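PDB 3G5W: multicopper oxidase type 1 from Nitrosomonas europaea, which binds copper in mononuclear and multinuclear centres and, as a two-domain laccase-like blue copper protein, probably oxidises substrates at the expense of dioxygen. Local coordinates for residues D42-N47 and F92-A97; V48-T53 and I82-T87; T99-C104 and G233-V238; I180-G185 and T270-E275. One frame throughout, in Å; residues are numbered along the deposited sequence.

Contact 1 of 4, residues D42-N47 and F92-A97; sequences DDVTVN and FKAEPA
In the N-terminal cupredoxin domain, two antiparallel neighbours of one sheet, strands 43-50 and 87-93, pair through Val44 and Phe92 just where the second strand runs out. Val44 and Phe92 form a hydrogen-bonded pair: Val44 N donates to Phe92 O (2.8 Å), and Phe92 N returns the bond to Val44 O (3.0 Å). Two residues on, beyond the non-hydrogen-bonded pair Asp43-Lys93, Ala94 N reaches Asp42 O at 2.8 Å and prolongs the pairing past the strand end. On the face that carries Val44 and Phe92, the two side chains lie alongside each other. Phe92 CG sits between the backbone N and the carbonyl carbon (chi1 56°), which lays the ring beneath valine CB, 4.2 Å from the ring centroid and displaced toward the rim; Val44 CG1 touches Phe92 CZ at 3.8 Å. On the other face, Asp43 and Lys93 form a salt bridge. The lysine chain bends at its last two torsions to bring NZ to 2.9 Å from Asp43 OD1, on the syn side of the carboxylate, and one water links NZ to Asp43 OD2. Lys2 pairs with OD2 as well; replacing Asp43 by alanine is likely to leave both ammonium groups without this carboxylate. Strand 2-15 flanks strand 43-50, Phe5 and Leu7 packing on Val44 and Val46, while the Phe92 ring also meets Trp60.

Contact 2 of 4, residues V48-T53 and I82-T87; sequences VTNMTT and IEPGDT
Thr49 and Thr87 face each other as a non-hydrogen-bonded antiparallel pair, their side chains crossing at a slant so that the hydroxyls meet: OG1 of Thr49 lies 2.8 Å from OG1 of Thr87 in a hydrogen bond whose donor may be either. In both threonines OG1 stands anti to the carbonyl carbon (chi1 -54° and -58°), and each hydroxyl borders the other residue's methyl. Val48 and Ile82 meet at about a right angle, CG1 of Val48 resting on CD1 of Ile82 at 3.9 Å. Asn50 is directed into the turn, its CB against Ile82 CG2 (3.8 Å). Around it the backbone closes: Asn50 N donates to Asp86 O at 3.0 Å, almost straight at 173°, and Gly85 N donates to Asn50 O at 2.6 Å. These bonds hold the type II turn Glu83-Asp86 against the end of strand 43-50; Gly85, with a positive phi, takes a conformation in which a CB would collide with the preceding carbonyl oxygen. The Pro84 ring leans on the next part of the chain, CB to Thr52 O 3.1 Å, and the Met51 methyl CE lies 3.7 Å from Gly85 CA. Thr52 itself bonds through OG1 to NE2 of His56, a ligand of the mononuclear copper. Backbone bonding, apolar packing and one hydroxyl pair thus fix the turn beside the residues leading to that copper ligand, without any salt bridge.

Contact 3 of 4, residues T99-C104 and G233-V238; sequences TMWYHC and GERYDV. With CU (copper (II) ion), chain G; C2O (Cu-O-Cu linkage), chain K.
Strands 99-103 and 235-238 belong to the two cupredoxin domains of the chain, and Arg235 and Thr99 meet where these domains pack; the axes of these two short strand segments approach to 7.7 Å, their directions 141° apart. The close-packed part centres on the arginine. Its chain bends at chi2 and chi3, folding the guanidinium back so that NE donates to Thr99 O at 3.0 Å and NH1 to Gly233 O at 2.9 Å, both acceptors near the guanidinium plane. NH2 makes a weak bond to Met100 SD, also at the edge, and a salt bridge to Asp226 of a second subunit. Arg235 CD lies 3.6 Å from Trp101 CD1, the indole and guanidinium planes 39° apart. At the Thr99-Asp237 end the join is polar and partly bridged by water, though still buried. Thr99 OG1, which also bonds to Arg191, donates to Asp237 OD2 at 2.8 Å, and a water accepts from Thr99 N and donates to OD1, the oxygen that also pairs with Arg189. At the end of strand 99-103 and just after it lie copper ligands. His103 NE2 and His61 bind one copper of the trinuclear site together with His253 of the second subunit. Cys104 SG binds the mononuclear copper at 2.1 Å, and His103 ND1 donates to Cys104 O at 2.8 Å, approaching from above the carbonyl plane.

Contact 4 of 4, residues I180-G185 and T270-E275; sequences IRVKKG and TTIEYE
Ile180, Arg181 and Val182 run parallel to Ile272, Glu273 and Tyr274; strand 180-182 is an outermost strand, within this chain, of its sheet in the second cupredoxin domain. The backbone bonds alternate as in any parallel pair: Ile180 N to Thr271 O, Glu273 N to Ile180 O, Val182 N to Glu273 O and Glu275 N to Val182 O, each 2.9 Å. Apolar contacts gather on the face of Val182. With CG1 anti to the carbonyl carbon (chi1 -64°), CG2 falls between the backbone N and the carbonyl carbon and sits over the centre of the Tyr274 ring, 3.8 Å from the centroid; it also meets Ile272 CG2 at 3.7 Å. The charged contact lies on the other face, where Arg181 and Glu273 extend side by side with nearly coplanar end groups. Arg181 NE donates to Glu273 OE2 at 2.9 Å, and a water joins Arg181 NH2 to OE1, which also bonds to Tyr284. A leucine in place of Arg181 would probably leave the Glu273 carboxylate without its positive mate and OE2 without this donor. The paired charges should keep the largely buried glutamate ionised, with Tyr284 and the water sharing its second oxygen.

Contacts 1 and 2 are successive parts of the first cupredoxin domain: both use strand 43-50, their centres lie about 22 Å apart, and along the chain contact 2 falls between the two segments of contact 1. Contact 3 opens just after contact 1 closes, on strand 98-103, and joins this domain to strand 235-241 of the second, about 8 Å from the centre of the folded chain. Contact 4 lies in another sheet of that second domain, its centre about 24 Å from that of contact 3 and 42 Å from that of contact 2; the segments of contacts 3 and 4 interleave along the chain. The set thus runs from one domain across their interface to the other, with copper ligands carried by contact 3.

Contact 1 of 4, residues D42-N47 and F92-A97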
loop_
_atom_site.group_PDB
_atom_site.type_symbol
_atom_site.label_atom_id
_atom_site.label_comp_id
_atom_site.label_asym_id
_atom_site.label_seq_id
_atom_site.Cartn_x
_atom_site.Cartn_y
_atom_site.Cartn_z
ATOM N N ASP A 42 17.084 -26.535 -11.744
ATOM C CA ASP A 42 17.059 -27.802 -10.997
ATOM C C ASP A 42 15.676 -28.417 -11.084
ATOM O O ASP A 42 14.673 -27.698 -11.111
ATOM C CB ASP A 42 17.412 -27.612 -9.520
ATOM C CG ASP A 42 18.899 -27.458 -9.276
ATOM O OD1 ASP A 42 19.273 -27.224 -8.105
ATOM O OD2 ASP A 42 19.690 -27.560 -10.236
ATOM N N ASP A 43 15.634 -29.745 -11.134
ATOM C CA ASP A 43 14.380 -30.481 -11.130
ATOM C C ASP A 43 14.079 -30.907 -9.710
ATOM O O ASP A 43 14.756 -31.780 -9.137
ATOM C CB ASP A 43 14.446 -31.681 -12.079
ATOM C CG ASP A 43 14.565 -31.263 -13.537
ATOM O OD1 ASP A 43 14.014 -30.201 -13.921
ATOM O OD2 ASP A 43 15.214 -32.001 -14.310
ATOM N N VAL A 44 13.070 -30.260 -9.137
ATOM C CA VAL A 44 12.742 -30.402 -7.726
ATOM C C VAL A 44 11.577 -31.367 -7.551
ATOM O O VAL A 44 10.595 -31.303 -8.286
ATOM C CB VAL A 44 12.417 -29.029 -7.087
ATOM C CG1 VAL A 44 12.086 -29.166 -5.608
ATOM C CG2 VAL A 44 13.594 -28.063 -7.274
ATOM N N THR A 45 11.724 -32.276 -6.589
ATOM C CA THR A 45 10.649 -33.165 -6.156
ATOM C C THR A 45 10.442 -32.984 -4.652
ATOM O O THR A 45 11.393 -33.085 -3.866
ATOM C CB THR A 45 10.986 -34.651 -6.461
ATOM O OG1 THR A 45 11.136 -34.830 -7.872
ATOM C CG2 THR A 45 9.889 -35.578 -5.959
ATOM N N VAL A 46 9.206 -32.709 -4.244
ATOM C CA VAL A 46 8.910 -32.558 -2.820
ATOM C C VAL A 46 7.774 -33.485 -2.407
ATOM O O VAL A 46 6.657 -33.366 -2.913
ATOM C CB VAL A 46 8.564 -31.097 -2.426
ATOM C CG1 VAL A 46 8.457 -30.972 -0.907
ATOM C CG2 VAL A 46 9.610 -30.120 -2.963
ATOM N N ASN A 47 8.081 -34.411 -1.502
ATOM C CA ASN A 47 7.083 -35.320 -0.941
ATOM C C ASN A 47 6.526 -34.723 0.341
ATOM O O ASN A 47 7.263 -34.501 1.305
ATOM C CB ASN A 47 7.685 -36.713 -0.694
ATOM C CG ASN A 47 8.377 -37.271 -1.922
ATOM O OD1 ASN A 47 7.750 -37.499 -2.953
ATOM N ND2 ASN A 47 9.685 -37.472 -1.821
ATOM N N PHE A 92 8.527 -29.995 -10.022
ATOM C CA PHE A 92 8.629 -28.783 -10.820
ATOM C C PHE A 92 10.087 -28.431 -11.107
ATOM O O PHE A 92 10.992 -28.845 -10.374
ATOM C CB PHE A 92 7.880 -27.613 -10.144
ATOM C CG PHE A 92 8.334 -27.318 -8.735
ATOM C CD1 PHE A 92 9.348 -26.398 -8.497
ATOM C CD2 PHE A 92 7.739 -27.956 -7.650
ATOM C CE1 PHE A 92 9.776 -26.116 -7.199
ATOM C CE2 PHE A 92 8.160 -27.689 -6.344
ATOM C CZ PHE A 92 9.181 -26.768 -6.118
ATOM N N LYS A 93 10.310 -27.707 -12.198
ATOM C CA LYS A 93 11.621 -27.121 -12.481
ATOM C C LYS A 93 11.726 -25.812 -11.705
ATOM O O LYS A 93 10.760 -25.049 -11.642
ATOM C CB LYS A 93 11.794 -26.873 -13.982
ATOM C CG LYS A 93 13.213 -26.459 -14.401
ATOM C CD LYS A 93 13.375 -26.329 -15.918
ATOM C CE LYS A 93 13.508 -27.688 -16.627
ATOM N NZ LYS A 93 14.663 -28.521 -16.138
ATOM N N ALA A 94 12.887 -25.558 -11.104
ATOM C CA ALA A 94 13.089 -24.329 -10.338
ATOM C C ALA A 94 13.338 -23.171 -11.293
ATOM O O ALA A 94 14.442 -22.997 -11.808
ATOM C CB ALA A 94 14.238 -24.484 -9.354
ATOM N N GLU A 95 12.280 -22.405 -11.551
ATOM C CA GLU A 95 12.336 -21.265 -12.462
ATOM C C GLU A 95 11.112 -20.365 -12.285
ATOM O O GLU A 95 10.005 -20.858 -12.051
ATOM C CB GLU A 95 12.477 -21.722 -13.925
ATOM C CG GLU A 95 11.418 -22.720 -14.381
ATOM C CD GLU A 95 11.514 -23.074 -15.857
ATOM O OE1 GLU A 95 12.537 -22.746 -16.501
ATOM O OE2 GLU A 95 10.563 -23.693 -16.378
ATOM N N PRO A 96 11.305 -19.034 -12.395
ATOM C CA PRO A 96 12.581 -18.349 -12.634
ATOM C C PRO A 96 13.447 -18.264 -11.379
ATOM O O PRO A 96 13.071 -18.793 -10.333
ATOM C CB PRO A 96 12.141 -16.952 -13.075
ATOM C CG PRO A 96 10.869 -16.727 -12.353
ATOM C CD PRO A 96 10.183 -18.079 -12.303
ATOM N N ALA A 97 14.606 -17.619 -11.491
ATOM C CA ALA A 97 15.479 -17.393 -10.344
ATOM C C ALA A 97 14.923 -16.279 -9.454
ATOM O O ALA A 97 14.117 -15.456 -9.907
ATOM C CB ALA A 97 16.881 -17.041 -10.817
HETATM O O HOH W 1 15.091 -31.037 -17.153
#

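Contact 2 of 4, residues V48-T53 and I82-T87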
loop_
_atom_site.group_PDB
_atom_site.type_symbol
_atom_site.label_atom_id
_atom_site.label_comp_id
_atom_site.label_asym_id
_atom_site.label_seq_id
_atom_site.Cartn_x
_atom_site.Cartn_y
_atom_site.Cartn_z
ATOM N N VAL A 48 5.227 -34.438 0.332
ATOM C CA VAL A 48 4.564 -33.754 1.444
ATOM C C VAL A 48 3.569 -34.664 2.175
ATOM O O VAL A 48 2.552 -35.055 1.604
ATOM C CB VAL A 48 3.849 -32.462 0.949
ATOM C CG1 VAL A 48 3.218 -31.706 2.117
ATOM C CG2 VAL A 48 4.833 -31.573 0.216
ATOM N N THR A 49 3.873 -34.983 3.434
ATOM C CA THR A 49 3.014 -35.838 4.261
ATOM C C THR A 49 2.251 -35.041 5.315
ATOM O O THR A 49 2.845 -34.371 6.165
ATOM C CB THR A 49 3.822 -36.973 4.940
ATOM O OG1 THR A 49 4.543 -37.703 3.941
ATOM C CG2 THR A 49 2.899 -37.924 5.669
ATOM N N ASN A 50 0.926 -35.133 5.265
ATOM C CA ASN A 50 0.067 -34.373 6.166
ATOM C C ASN A 50 -0.177 -35.117 7.476
ATOM O O ASN A 50 -0.946 -36.079 7.515
ATOM C CB ASN A 50 -1.255 -34.051 5.463
ATOM C CG ASN A 50 -2.188 -33.180 6.298
ATOM O OD1 ASN A 50 -3.261 -32.800 5.828
ATOM N ND2 ASN A 50 -1.798 -32.867 7.524
ATOM N N MET A 51 0.461 -34.657 8.550
ATOM C CA MET A 51 0.327 -35.303 9.856
ATOM C C MET A 51 -0.581 -34.533 10.820
ATOM O O MET A 51 -0.546 -34.750 12.036
ATOM C CB MET A 51 1.708 -35.562 10.467
ATOM C CG MET A 51 2.610 -36.437 9.604
ATOM S SD MET A 51 2.249 -38.208 9.715
ATOM C CE MET A 51 0.906 -38.460 8.563
ATOM N N THR A 52 -1.399 -33.639 10.266
ATOM C CA THR A 52 -2.384 -32.895 11.047
ATOM C C THR A 52 -3.773 -33.489 10.810
ATOM O O THR A 52 -3.897 -34.538 10.175
ATOM C CB THR A 52 -2.400 -31.395 10.680
ATOM O OG1 THR A 52 -3.028 -31.224 9.404
ATOM C CG2 THR A 52 -0.979 -30.819 10.641
ATOM N N THR A 53 -4.808 -32.810 11.301
ATOM C CA THR A 53 -6.184 -33.289 11.166
ATOM C C THR A 53 -7.017 -32.428 10.210
ATOM O O THR A 53 -8.235 -32.592 10.107
ATOM C CB THR A 53 -6.874 -33.400 12.541
ATOM O OG1 THR A 53 -6.912 -32.110 13.163
ATOM C CG2 THR A 53 -6.109 -34.377 13.449
ATOM N N ILE A 82 -4.453 -32.252 0.244
ATOM C CA ILE A 82 -3.800 -33.383 0.906
ATOM C C ILE A 82 -4.526 -33.675 2.215
ATOM O O ILE A 82 -4.443 -32.891 3.165
ATOM C CB ILE A 82 -2.299 -33.115 1.208
ATOM C CG1 ILE A 82 -1.577 -32.556 -0.023
ATOM C CG2 ILE A 82 -1.613 -34.403 1.711
ATOM C CD1 ILE A 82 -0.185 -32.000 0.283
ATOM N N GLU A 83 -5.235 -34.802 2.260
ATOM C CA GLU A 83 -6.007 -35.170 3.440
ATOM C C GLU A 83 -5.082 -35.687 4.543
ATOM O O GLU A 83 -3.966 -36.134 4.252
ATOM C CB GLU A 83 -7.089 -36.209 3.090
ATOM C CG GLU A 83 -8.229 -35.686 2.200
ATOM C CD GLU A 83 -9.006 -34.514 2.806
ATOM O OE1 GLU A 83 -9.152 -34.444 4.047
ATOM O OE2 GLU A 83 -9.484 -33.654 2.032
ATOM N N PRO A 84 -5.530 -35.617 5.810
ATOM C CA PRO A 84 -4.708 -36.088 6.916
ATOM C C PRO A 84 -4.208 -37.513 6.698
ATOM O O PRO A 84 -4.986 -38.395 6.318
ATOM C CB PRO A 84 -5.668 -36.029 8.104
ATOM C CG PRO A 84 -6.607 -34.940 7.752
ATOM C CD PRO A 84 -6.818 -35.076 6.286
ATOM N N GLY A 85 -2.910 -37.716 6.905
ATOM C CA GLY A 85 -2.286 -39.029 6.763
ATOM C C GLY A 85 -1.748 -39.334 5.378
ATOM O O GLY A 85 -0.968 -40.266 5.208
ATOM N N ASP A 86 -2.170 -38.558 4.383
ATOM C CA ASP A 86 -1.771 -38.808 2.997
ATOM C C ASP A 86 -0.494 -38.075 2.595
ATOM O O ASP A 86 -0.114 -37.080 3.218
ATOM C CB ASP A 86 -2.919 -38.473 2.040
ATOM C CG ASP A 86 -4.058 -39.495 2.111
ATOM O OD1 ASP A 86 -3.807 -40.650 2.539
ATOM O OD2 ASP A 86 -5.197 -39.152 1.730
ATOM N N THR A 87 0.162 -38.582 1.553
ATOM C CA THR A 87 1.382 -37.981 1.012
ATOM C C THR A 87 1.158 -37.591 -0.450
ATOM O O THR A 87 0.668 -38.400 -1.255
ATOM C CB THR A 87 2.594 -38.950 1.136
ATOM O OG1 THR A 87 2.780 -39.308 2.509
ATOM C CG2 THR A 87 3.888 -38.312 0.612
#

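Contact 3 of 4, residues T99-C104 and G233-V238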
loop_
_atom_site.group_PDB
_atom_site.type_symbol
_atom_site.label_atom_id
_atom_site.label_comp_id
_atom_site.label_asym_id
_atom_site.label_seq_id
_atom_site.Cartn_x
_atom_site.Cartn_y
_atom_site.Cartn_z
ATOM N N THR A 99 14.043 -14.579 -5.169
ATOM C CA THR A 99 13.450 -14.782 -3.857
ATOM C C THR A 99 12.003 -15.201 -4.054
ATOM O O THR A 99 11.129 -14.380 -4.387
ATOM C CB THR A 99 13.481 -13.501 -3.005
ATOM O OG1 THR A 99 14.836 -13.055 -2.855
ATOM C CG2 THR A 99 12.869 -13.759 -1.625
ATOM N N MET A 100 11.762 -16.490 -3.869
ATOM C CA MET A 100 10.409 -17.020 -3.945
ATOM C C MET A 100 10.029 -17.565 -2.567
ATOM O O MET A 100 10.819 -17.501 -1.623
ATOM C CB MET A 100 10.302 -18.093 -5.035
ATOM C CG MET A 100 11.012 -17.750 -6.359
ATOM S SD MET A 100 10.506 -16.185 -7.115
ATOM C CE MET A 100 11.329 -16.307 -8.702
ATOM N N TRP A 101 8.818 -18.089 -2.444
ATOM C CA TRP A 101 8.402 -18.692 -1.190
ATOM C C TRP A 101 7.330 -19.736 -1.417
ATOM O O TRP A 101 6.826 -19.891 -2.535
ATOM C CB TRP A 101 7.977 -17.627 -0.160
ATOM C CG TRP A 101 6.754 -16.812 -0.498
ATOM C CD1 TRP A 101 6.529 -16.099 -1.638
ATOM C CD2 TRP A 101 5.612 -16.586 0.345
ATOM N NE1 TRP A 101 5.317 -15.456 -1.564
ATOM C CE2 TRP A 101 4.731 -15.738 -0.362
ATOM C CE3 TRP A 101 5.251 -17.016 1.628
ATOM C CZ2 TRP A 101 3.501 -15.318 0.166
ATOM C CZ3 TRP A 101 4.029 -16.598 2.158
ATOM C CH2 TRP A 101 3.170 -15.753 1.424
ATOM N N TYR A 102 7.021 -20.480 -0.363
ATOM C CA TYR A 102 5.994 -21.489 -0.446
ATOM C C TYR A 102 5.094 -21.424 0.762
ATOM O O TYR A 102 5.515 -21.046 1.853
ATOM C CB TYR A 102 6.577 -22.887 -0.656
ATOM C CG TYR A 102 7.456 -23.446 0.444
ATOM C CD1 TYR A 102 8.814 -23.142 0.502
ATOM C CD2 TYR A 102 6.939 -24.345 1.386
ATOM C CE1 TYR A 102 9.630 -23.680 1.489
ATOM C CE2 TYR A 102 7.744 -24.889 2.383
ATOM C CZ TYR A 102 9.093 -24.555 2.425
ATOM O OH TYR A 102 9.903 -25.113 3.397
ATOM N N HIS A 103 3.837 -21.764 0.538
ATOM C CA HIS A 103 2.840 -21.703 1.585
ATOM C C HIS A 103 1.657 -22.588 1.248
ATOM O O HIS A 103 1.460 -22.980 0.092
ATOM C CB HIS A 103 2.387 -20.248 1.839
ATOM C CG HIS A 103 1.820 -19.551 0.637
ATOM N ND1 HIS A 103 0.508 -19.693 0.241
ATOM C CD2 HIS A 103 2.373 -18.658 -0.219
ATOM C CE1 HIS A 103 0.282 -18.939 -0.822
ATOM N NE2 HIS A 103 1.399 -18.303 -1.122
ATOM N N CYS A 104 0.869 -22.900 2.266
ATOM C CA CYS A 104 -0.369 -23.627 2.060
ATOM C C CYS A 104 -1.335 -22.741 1.284
ATOM O O CYS A 104 -1.268 -21.520 1.396
ATOM C CB CYS A 104 -0.983 -23.985 3.404
ATOM S SG CYS A 104 -2.364 -25.119 3.247
ATOM N N GLY A 233 2.228 -11.078 -0.440
ATOM C CA GLY A 233 2.607 -11.830 -1.637
ATOM C C GLY A 233 3.838 -11.304 -2.364
ATOM O O GLY A 233 4.512 -12.060 -3.062
ATOM N N GLU A 234 4.122 -10.012 -2.211
ATOM C CA GLU A 234 5.295 -9.392 -2.849
ATOM C C GLU A 234 6.591 -9.816 -2.177
ATOM O O GLU A 234 6.608 -10.147 -0.992
ATOM C CB GLU A 234 5.206 -7.867 -2.801
ATOM C CG GLU A 234 4.033 -7.269 -3.545
ATOM C CD GLU A 234 4.174 -5.767 -3.690
ATOM O OE1 GLU A 234 3.958 -5.043 -2.686
ATOM O OE2 GLU A 234 4.524 -5.316 -4.806
ATOM N N ARG A 235 7.677 -9.808 -2.951
ATOM C CA ARG A 235 9.012 -9.899 -2.387
ATOM C C ARG A 235 9.839 -8.761 -2.941
ATOM O O ARG A 235 9.727 -8.428 -4.124
ATOM C CB ARG A 235 9.690 -11.228 -2.728
ATOM C CG ARG A 235 9.114 -12.454 -2.012
ATOM C CD ARG A 235 7.917 -13.020 -2.753
ATOM N NE ARG A 235 8.302 -13.597 -4.035
ATOM C CZ ARG A 235 7.551 -13.580 -5.128
ATOM N NH1 ARG A 235 6.354 -12.997 -5.115
ATOM N NH2 ARG A 235 8.008 -14.134 -6.247
ATOM N N TYR A 236 10.661 -8.173 -2.077
ATOM C CA TYR A 236 11.649 -7.190 -2.485
ATOM C C TYR A 236 13.017 -7.575 -1.948
ATOM O O TYR A 236 13.152 -7.883 -0.763
ATOM C CB TYR A 236 11.259 -5.799 -1.981
ATOM C CG TYR A 236 10.108 -5.194 -2.751
ATOM C CD1 TYR A 236 10.324 -4.557 -3.971
ATOM C CD2 TYR A 236 8.801 -5.269 -2.270
ATOM C CE1 TYR A 236 9.272 -4.002 -4.695
ATOM C CE2 TYR A 236 7.735 -4.713 -2.987
ATOM C CZ TYR A 236 7.982 -4.079 -4.196
ATOM O OH TYR A 236 6.942 -3.529 -4.921
ATOM N N ASP A 237 14.024 -7.572 -2.823
ATOM C CA ASP A 237 15.413 -7.702 -2.389
ATOM C C ASP A 237 16.023 -6.316 -2.273
ATOM O O ASP A 237 16.079 -5.559 -3.250
ATOM C CB ASP A 237 16.240 -8.566 -3.354
ATOM C CG ASP A 237 15.759 -10.015 -3.416
ATOM O OD1 ASP A 237 16.602 -10.910 -3.617
ATOM O OD2 ASP A 237 14.541 -10.269 -3.285
ATOM N N VAL A 238 16.478 -5.995 -1.070
ATOM C CA VAL A 238 17.066 -4.696 -0.786
ATOM C C VAL A 238 18.549 -4.889 -0.520
ATOM O O VAL A 238 18.930 -5.660 0.368
ATOM C CB VAL A 238 16.391 -4.018 0.426
ATOM C CG1 VAL A 238 16.982 -2.629 0.670
ATOM C CG2 VAL A 238 14.880 -3.915 0.210
HETATM CU CU CU G . -3.091 -25.476 5.234
HETATM CU CU2 C2O K . -2.553 -18.131 -5.085
HETATM CU CU3 C2O K . 1.500 -16.739 -2.450
HETATM O O1 C2O K . -1.099 -17.610 -3.850
HETATM O O HOH W 2 15.283 -12.090 -6.052
#

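Contact 4 of 4, residues I180-G185 and T270-E275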
loop_
_atom_site.group_PDB
_atom_site.type_symbol
_atom_site.label_atom_id
_atom_site.label_comp_id
_atom_site.label_asym_id
_atom_site.label_seq_id
_atom_site.Cartn_x
_atom_site.Cartn_y
_atom_site.Cartn_z
ATOM N N ILE A 180 21.344 -7.970 13.044
ATOM C CA ILE A 180 22.080 -8.277 11.823
ATOM C C ILE A 180 23.487 -7.754 12.055
ATOM O O ILE A 180 23.670 -6.563 12.234
ATOM C CB ILE A 180 21.388 -7.623 10.604
ATOM C CG1 ILE A 180 20.050 -8.337 10.343
ATOM C CG2 ILE A 180 22.303 -7.626 9.348
ATOM C CD1 ILE A 180 19.077 -7.589 9.426
ATOM N N ARG A 181 24.471 -8.653 12.111
ATOM C CA ARG A 181 25.830 -8.261 12.498
ATOM C C ARG A 181 26.741 -8.157 11.291
ATOM O O ARG A 181 26.863 -9.103 10.512
ATOM C CB ARG A 181 26.419 -9.222 13.541
ATOM C CG ARG A 181 25.716 -9.152 14.877
ATOM C CD ARG A 181 26.336 -10.063 15.908
ATOM N NE ARG A 181 25.860 -9.718 17.249
ATOM C CZ ARG A 181 26.202 -10.359 18.362
ATOM N NH1 ARG A 181 27.026 -11.402 18.306
ATOM N NH2 ARG A 181 25.715 -9.960 19.531
ATOM N N VAL A 182 27.379 -6.999 11.150
ATOM C CA VAL A 182 28.177 -6.683 9.963
ATOM C C VAL A 182 29.493 -6.008 10.334
ATOM O O VAL A 182 29.726 -5.677 11.499
ATOM C CB VAL A 182 27.414 -5.734 8.994
ATOM C CG1 VAL A 182 26.155 -6.406 8.434
ATOM C CG2 VAL A 182 27.074 -4.408 9.681
ATOM N N LYS A 183 30.344 -5.806 9.330
ATOM C CA LYS A 183 31.507 -4.932 9.470
ATOM C C LYS A 183 31.580 -3.993 8.275
ATOM O O LYS A 183 30.952 -4.239 7.248
ATOM C CB LYS A 183 32.802 -5.739 9.614
ATOM C CG LYS A 183 33.297 -6.396 8.339
ATOM C CD LYS A 183 34.410 -7.395 8.636
ATOM C CE LYS A 183 34.904 -8.057 7.355
ATOM N NZ LYS A 183 33.857 -8.905 6.684
ATOM N N LYS A 184 32.353 -2.921 8.406
ATOM C CA LYS A 184 32.505 -1.953 7.326
ATOM C C LYS A 184 33.025 -2.638 6.063
ATOM O O LYS A 184 33.934 -3.472 6.126
ATOM C CB LYS A 184 33.433 -0.816 7.760
ATOM C CG LYS A 184 33.312 0.441 6.926
ATOM C CD LYS A 184 34.205 1.536 7.489
ATOM C CE LYS A 184 34.537 2.592 6.443
ATOM N NZ LYS A 184 33.315 3.208 5.861
ATOM N N GLY A 185 32.430 -2.302 4.921
ATOM C CA GLY A 185 32.783 -2.939 3.651
ATOM C C GLY A 185 31.857 -4.073 3.229
ATOM O O GLY A 185 31.876 -4.488 2.071
ATOM N N THR A 270 14.364 -4.828 14.361
ATOM C CA THR A 270 15.666 -5.323 14.817
ATOM C C THR A 270 16.718 -4.210 14.681
ATOM O O THR A 270 16.368 -3.049 14.426
ATOM C CB THR A 270 16.096 -6.668 14.134
ATOM O OG1 THR A 270 17.247 -7.200 14.806
ATOM C CG2 THR A 270 16.419 -6.500 12.649
ATOM N N THR A 271 17.987 -4.550 14.886
ATOM C CA THR A 271 19.074 -3.596 14.670
ATOM C C THR A 271 20.143 -4.171 13.756
ATOM O O THR A 271 20.258 -5.393 13.609
ATOM C CB THR A 271 19.744 -3.153 15.998
ATOM O OG1 THR A 271 20.415 -4.270 16.594
ATOM C CG2 THR A 271 18.718 -2.606 16.971
ATOM N N ILE A 272 20.916 -3.278 13.147
ATOM C CA ILE A 272 22.162 -3.627 12.476
ATOM C C ILE A 272 23.308 -3.212 13.402
ATOM O O ILE A 272 23.387 -2.048 13.798
ATOM C CB ILE A 272 22.307 -2.885 11.124
ATOM C CG1 ILE A 272 21.235 -3.350 10.127
ATOM C CG2 ILE A 272 23.723 -3.064 10.549
ATOM C CD1 ILE A 272 21.030 -2.387 8.957
ATOM N N GLU A 273 24.173 -4.165 13.747
ATOM C CA GLU A 273 25.334 -3.922 14.625
ATOM C C GLU A 273 26.648 -4.044 13.853
ATOM O O GLU A 273 26.961 -5.114 13.328
ATOM C CB GLU A 273 25.358 -4.936 15.780
ATOM C CG GLU A 273 24.158 -4.906 16.721
ATOM C CD GLU A 273 24.167 -6.031 17.751
ATOM O OE1 GLU A 273 23.369 -5.959 18.716
ATOM O OE2 GLU A 273 24.959 -6.995 17.607
ATOM N N TYR A 274 27.421 -2.958 13.784
ATOM C CA TYR A 274 28.769 -3.020 13.213
ATOM C C TYR A 274 29.776 -3.434 14.279
ATOM O O TYR A 274 29.751 -2.919 15.401
ATOM C CB TYR A 274 29.206 -1.668 12.690
ATOM C CG TYR A 274 28.653 -1.239 11.360
ATOM C CD1 TYR A 274 29.502 -1.101 10.263
ATOM C CD2 TYR A 274 27.302 -0.909 11.204
ATOM C CE1 TYR A 274 29.032 -0.669 9.051
ATOM C CE2 TYR A 274 26.817 -0.472 9.977
ATOM C CZ TYR A 274 27.696 -0.355 8.911
ATOM O OH TYR A 274 27.274 0.087 7.692
ATOM N N GLU A 275 30.682 -4.340 13.928
ATOM C CA GLU A 275 31.672 -4.791 14.901
ATOM C C GLU A 275 32.618 -3.664 15.321
ATOM O O GLU A 275 33.141 -3.682 16.431
ATOM C CB GLU A 275 32.432 -6.029 14.416
ATOM C CG GLU A 275 33.201 -5.873 13.137
ATOM C CD GLU A 275 34.045 -7.104 12.821
ATOM O OE1 GLU A 275 33.481 -8.225 12.750
ATOM O OE2 GLU A 275 35.271 -6.943 12.632
HETATM O O HOH W 3 23.626 -7.711 20.706
#